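Local coordinates for multisubunit Na+/H+ antiporter, A subunit (Anoxybacillus flavithermus, PDB 6Z16), which forms the large membrane subunit of a multisubunit Na+/H+ antiporter and probably takes part in moving protons and sodium ions across the cell membrane, at residues S269-I282 / L370-M382. Numbering follows the deposited sequence.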
loop_
_atom_site.group_PDB
_atom_site.type_symbol
_atom_site.label_atom_id
_atom_site.label_comp_id
_atom_site.label_asym_id
_atom_site.label_seq_id
_atom_site.Cartn_x
_atom_site.Cartn_y
_atom_site.Cartn_z
ATOM N N SER A 269 22.248 -24.701 101.900
ATOM C CA SER A 269 22.241 -23.697 102.961
ATOM C C SER A 269 23.590 -23.620 103.651
ATOM O O SER A 269 24.193 -22.543 103.712
ATOM C CB SER A 269 21.142 -24.013 103.974
ATOM O OG SER A 269 19.857 -23.916 103.390
ATOM N N ALA A 270 24.115 -24.779 104.071
ATOM C CA ALA A 270 25.412 -24.875 104.738
ATOM C C ALA A 270 26.526 -24.285 103.889
ATOM O O ALA A 270 27.132 -23.279 104.268
ATOM C CB ALA A 270 25.716 -26.334 105.070
ATOM N N TYR A 271 26.714 -24.822 102.682
ATOM C CA TYR A 271 27.842 -24.446 101.833
ATOM C C TYR A 271 27.754 -22.993 101.377
ATOM O O TYR A 271 28.665 -22.190 101.642
ATOM C CB TYR A 271 27.894 -25.401 100.641
ATOM C CG TYR A 271 29.038 -25.198 99.696
ATOM C CD1 TYR A 271 30.336 -25.332 100.131
ATOM C CD2 TYR A 271 28.821 -24.972 98.348
ATOM C CE1 TYR A 271 31.388 -25.174 99.271
ATOM C CE2 TYR A 271 29.878 -24.826 97.477
ATOM C CZ TYR A 271 31.160 -24.928 97.953
ATOM O OH TYR A 271 32.236 -24.781 97.114
ATOM N N LEU A 272 26.631 -22.624 100.749
ATOM C CA LEU A 272 26.481 -21.297 100.163
ATOM C C LEU A 272 26.401 -20.219 101.233
ATOM O O LEU A 272 27.128 -19.220 101.174
ATOM C CB LEU A 272 25.233 -21.255 99.277
ATOM C CG LEU A 272 25.287 -21.754 97.829
ATOM C CD1 LEU A 272 25.390 -23.262 97.715
ATOM C CD2 LEU A 272 24.073 -21.260 97.080
ATOM N N HIS A 273 25.528 -20.394 102.221
ATOM C CA HIS A 273 25.272 -19.349 103.184
ATOM C C HIS A 273 26.067 -19.556 104.463
ATOM O O HIS A 273 25.677 -19.049 105.518
ATOM C CB HIS A 273 23.771 -19.292 103.449
ATOM C CG HIS A 273 22.964 -19.438 102.196
ATOM N ND1 HIS A 273 23.044 -18.544 101.151
ATOM C CD2 HIS A 273 22.068 -20.378 101.819
ATOM C CE1 HIS A 273 22.235 -18.932 100.181
ATOM N NE2 HIS A 273 21.625 -20.039 100.564
ATOM N N SER A 274 27.151 -20.323 104.396
ATOM C CA SER A 274 28.158 -20.317 105.438
ATOM C C SER A 274 29.528 -19.925 104.921
ATOM O O SER A 274 30.196 -19.099 105.547
ATOM C CB SER A 274 28.228 -21.699 106.086
ATOM O OG SER A 274 26.978 -22.028 106.649
ATOM N N ALA A 275 29.981 -20.494 103.801
ATOM C CA ALA A 275 31.399 -20.410 103.501
ATOM C C ALA A 275 31.761 -19.747 102.184
ATOM O O ALA A 275 32.891 -19.270 102.059
ATOM C CB ALA A 275 32.024 -21.808 103.519
ATOM N N THR A 276 30.868 -19.707 101.200
ATOM C CA THR A 276 31.286 -19.330 99.855
ATOM C C THR A 276 30.662 -18.042 99.338
ATOM O O THR A 276 31.397 -17.103 99.021
ATOM C CB THR A 276 30.985 -20.488 98.909
ATOM O OG1 THR A 276 29.630 -20.899 99.105
ATOM C CG2 THR A 276 31.916 -21.641 99.183
ATOM N N MET A 277 29.335 -17.955 99.237
ATOM C CA MET A 277 28.767 -16.832 98.499
ATOM C C MET A 277 28.665 -15.584 99.357
ATOM O O MET A 277 29.018 -14.488 98.907
ATOM C CB MET A 277 27.404 -17.195 97.927
ATOM C CG MET A 277 26.778 -16.047 97.167
ATOM S SD MET A 277 25.216 -16.480 96.436
ATOM C CE MET A 277 24.265 -16.814 97.906
ATOM N N VAL A 278 28.248 -15.737 100.614
ATOM C CA VAL A 278 28.110 -14.602 101.513
ATOM C C VAL A 278 29.441 -14.003 101.947
ATOM O O VAL A 278 29.441 -13.016 102.682
ATOM C CB VAL A 278 27.295 -15.024 102.746
ATOM C CG1 VAL A 278 25.919 -15.500 102.327
ATOM C CG2 VAL A 278 28.030 -16.098 103.509
ATOM N N LYS A 279 30.570 -14.570 101.526
ATOM C CA LYS A 279 31.889 -14.008 101.776
ATOM C C LYS A 279 32.534 -13.440 100.522
ATOM O O LYS A 279 33.705 -13.052 100.562
ATOM C CB LYS A 279 32.792 -15.069 102.398
ATOM C CG LYS A 279 32.372 -15.426 103.802
ATOM C CD LYS A 279 33.200 -16.543 104.383
ATOM C CE LYS A 279 32.862 -16.742 105.845
ATOM N NZ LYS A 279 31.455 -17.149 106.017
ATOM N N ALA A 280 31.796 -13.369 99.412
ATOM C CA ALA A 280 32.370 -12.850 98.177
ATOM C C ALA A 280 32.546 -11.339 98.237
ATOM O O ALA A 280 33.565 -10.807 97.775
ATOM C CB ALA A 280 31.497 -13.243 96.989
ATOM N N GLY A 281 31.564 -10.631 98.801
ATOM C CA GLY A 281 31.726 -9.206 99.027
ATOM C C GLY A 281 32.820 -8.899 100.024
ATOM O O GLY A 281 33.529 -7.896 99.881
ATOM N N ILE A 282 32.980 -9.767 101.029
ATOM C CA ILE A 282 34.105 -9.690 101.955
ATOM C C ILE A 282 35.422 -9.807 101.204
ATOM O O ILE A 282 36.365 -9.045 101.458
ATOM C CB ILE A 282 33.972 -10.783 103.031
ATOM C CG1 ILE A 282 32.657 -10.646 103.794
ATOM C CG2 ILE A 282 35.136 -10.735 103.989
ATOM C CD1 ILE A 282 32.550 -9.396 104.596
ATOM N N LEU A 370 36.988 -14.709 110.003
ATOM C CA LEU A 370 36.542 -15.110 108.675
ATOM C C LEU A 370 36.668 -16.611 108.511
ATOM O O LEU A 370 35.652 -17.321 108.418
ATOM C CB LEU A 370 37.372 -14.388 107.621
ATOM C CG LEU A 370 37.063 -14.675 106.164
ATOM C CD1 LEU A 370 35.671 -14.205 105.850
ATOM C CD2 LEU A 370 38.081 -13.958 105.323
ATOM N N PHE A 371 37.910 -17.101 108.658
ATOM C CA PHE A 371 38.207 -18.527 108.607
ATOM C C PHE A 371 37.387 -19.263 109.645
ATOM O O PHE A 371 36.629 -20.188 109.301
ATOM C CB PHE A 371 39.706 -18.720 108.836
ATOM C CG PHE A 371 40.155 -20.143 108.834
ATOM C CD1 PHE A 371 40.266 -20.846 107.652
ATOM C CD2 PHE A 371 40.502 -20.767 110.017
ATOM C CE1 PHE A 371 40.693 -22.154 107.647
ATOM C CE2 PHE A 371 40.928 -22.076 110.022
ATOM C CZ PHE A 371 41.025 -22.770 108.834
ATOM N N ASN A 372 37.349 -18.684 110.852
ATOM C CA ASN A 372 36.697 -19.297 111.994
ATOM C C ASN A 372 35.228 -19.496 111.716
ATOM O O ASN A 372 34.733 -20.628 111.852
ATOM C CB ASN A 372 36.899 -18.418 113.220
ATOM C CG ASN A 372 36.440 -19.065 114.493
ATOM O OD1 ASN A 372 36.061 -20.237 114.522
ATOM N ND2 ASN A 372 36.430 -18.282 115.562
ATOM N N HIS A 373 34.579 -18.452 111.155
ATOM C CA HIS A 373 33.127 -18.465 111.006
ATOM C C HIS A 373 32.703 -19.616 110.137
ATOM O O HIS A 373 31.891 -20.450 110.588
ATOM C CB HIS A 373 32.600 -17.150 110.435
ATOM C CG HIS A 373 31.129 -17.176 110.154
ATOM N ND1 HIS A 373 30.618 -17.506 108.919
ATOM C CD2 HIS A 373 30.062 -16.976 110.960
ATOM C CE1 HIS A 373 29.299 -17.474 108.966
ATOM N NE2 HIS A 373 28.935 -17.156 110.194
ATOM N N ALA A 374 33.461 -19.807 109.034
ATOM C CA ALA A 374 33.117 -20.777 108.002
ATOM C C ALA A 374 32.964 -22.145 108.616
ATOM O O ALA A 374 31.855 -22.706 108.605
ATOM C CB ALA A 374 34.189 -20.787 106.916
ATOM N N THR A 375 33.965 -22.507 109.434
ATOM C CA THR A 375 34.067 -23.850 109.978
ATOM C C THR A 375 32.860 -24.161 110.843
ATOM O O THR A 375 32.026 -24.999 110.459
ATOM C CB THR A 375 35.369 -24.000 110.760
ATOM O OG1 THR A 375 36.460 -23.574 109.937
ATOM C CG2 THR A 375 35.590 -25.449 111.102
ATOM N N PHE A 376 32.619 -23.333 111.876
ATOM C CA PHE A 376 31.599 -23.783 112.815
ATOM C C PHE A 376 30.217 -23.577 112.240
ATOM O O PHE A 376 29.327 -24.401 112.501
ATOM C CB PHE A 376 31.732 -23.145 114.211
ATOM C CG PHE A 376 31.619 -21.641 114.263
ATOM C CD1 PHE A 376 32.760 -20.861 114.292
ATOM C CD2 PHE A 376 30.385 -21.011 114.364
ATOM C CE1 PHE A 376 32.680 -19.487 114.381
ATOM C CE2 PHE A 376 30.300 -19.635 114.432
ATOM C CZ PHE A 376 31.448 -18.874 114.442
ATOM N N LYS A 377 30.088 -22.613 111.314
ATOM C CA LYS A 377 28.763 -22.331 110.796
ATOM C C LYS A 377 28.316 -23.469 109.910
ATOM O O LYS A 377 27.161 -23.913 110.018
ATOM C CB LYS A 377 28.733 -21.001 110.051
ATOM C CG LYS A 377 27.345 -20.592 109.614
ATOM C CD LYS A 377 26.408 -20.475 110.802
ATOM C CE LYS A 377 26.761 -19.299 111.679
ATOM N NZ LYS A 377 25.817 -19.214 112.815
ATOM N N GLY A 378 29.278 -24.053 109.173
ATOM C CA GLY A 378 28.967 -25.196 108.336
ATOM C C GLY A 378 28.451 -26.345 109.167
ATOM O O GLY A 378 27.344 -26.850 108.920
ATOM N N SER A 379 29.139 -26.602 110.292
ATOM C CA SER A 379 28.789 -27.725 111.148
ATOM C C SER A 379 27.407 -27.533 111.738
ATOM O O SER A 379 26.598 -28.472 111.730
ATOM C CB SER A 379 29.841 -27.898 112.242
ATOM O OG SER A 379 29.888 -26.774 113.096
ATOM N N LEU A 380 27.066 -26.278 112.078
ATOM C CA LEU A 380 25.793 -26.021 112.734
ATOM C C LEU A 380 24.635 -26.308 111.801
ATOM O O LEU A 380 23.670 -26.972 112.209
ATOM C CB LEU A 380 25.730 -24.589 113.257
ATOM C CG LEU A 380 26.564 -24.333 114.510
ATOM C CD1 LEU A 380 26.510 -22.877 114.905
ATOM C CD2 LEU A 380 26.053 -25.208 115.635
ATOM N N PHE A 381 24.778 -25.932 110.516
ATOM C CA PHE A 381 23.699 -26.199 109.569
ATOM C C PHE A 381 23.513 -27.688 109.375
ATOM O O PHE A 381 22.374 -28.177 109.380
ATOM C CB PHE A 381 23.954 -25.529 108.224
ATOM C CG PHE A 381 23.521 -24.104 108.154
ATOM C CD1 PHE A 381 22.184 -23.795 107.993
ATOM C CD2 PHE A 381 24.445 -23.078 108.197
ATOM C CE1 PHE A 381 21.770 -22.485 107.908
ATOM C CE2 PHE A 381 24.041 -21.765 108.107
ATOM C CZ PHE A 381 22.701 -21.469 107.959
ATOM N N MET A 382 24.630 -28.426 109.333
ATOM C CA MET A 382 24.554 -29.867 109.158
ATOM C C MET A 382 23.833 -30.498 110.332
ATOM O O MET A 382 22.942 -31.335 110.132
ATOM C CB MET A 382 25.955 -30.439 108.992
ATOM C CG MET A 382 26.660 -29.967 107.736
ATOM S SD MET A 382 28.316 -30.641 107.585
ATOM C CE MET A 382 28.877 -29.823 106.104
#
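Ala270 and Ala275 lie against Gly378 and Ala374 where a discontinuous transmembrane helix, interrupted between helices 266-276 and 280-292, runs antiparallel to helix 360-391 (162° between segment axes). The pair illustrates how small residues let two helices approach and how long ones bridge them where they part. At the tight end the axes come within 8.3 Å, and the CA atoms of Ala275 and Ala374 are 4.8 Å apart. Methyl meets methyl there, while Ser274 packs on the backbone of Gly378 and the CG of Lys377. The ring of Phe381 closes this end: its CB packs 3.7 Å from Ala270 CB, one face looks onto Ala270 N and Ser269 O, and Ser274 OG approaches it obliquely.

At the interruption the backbones draw apart: Lys279, at the N-cap of helix 280-292, has its CA 8.4 Å from that of Leu370, yet this looser end is still buried. Side chains fill it: the Lys279 chain slides past Leu370 in the opposite direction, with CD 3.7 Å from Leu370 CD1, and Ile282 CG2 reaches the same methyl. Shortened to an alanine, position 279 would probably open a gap beside Leu370 CD1 and deprive the His373 ring of its donor. A buried lysine at a helix interruption recalls the polar axis proposed for proton transfer in the related antiporter-like subunits of complex I. Extended up to its last bend (chi4 63°), the Lys279 chain turns its amine to the edge of the His373 imidazole, where NZ donates to ND1 at 3.0 Å, 21° out of the ring plane.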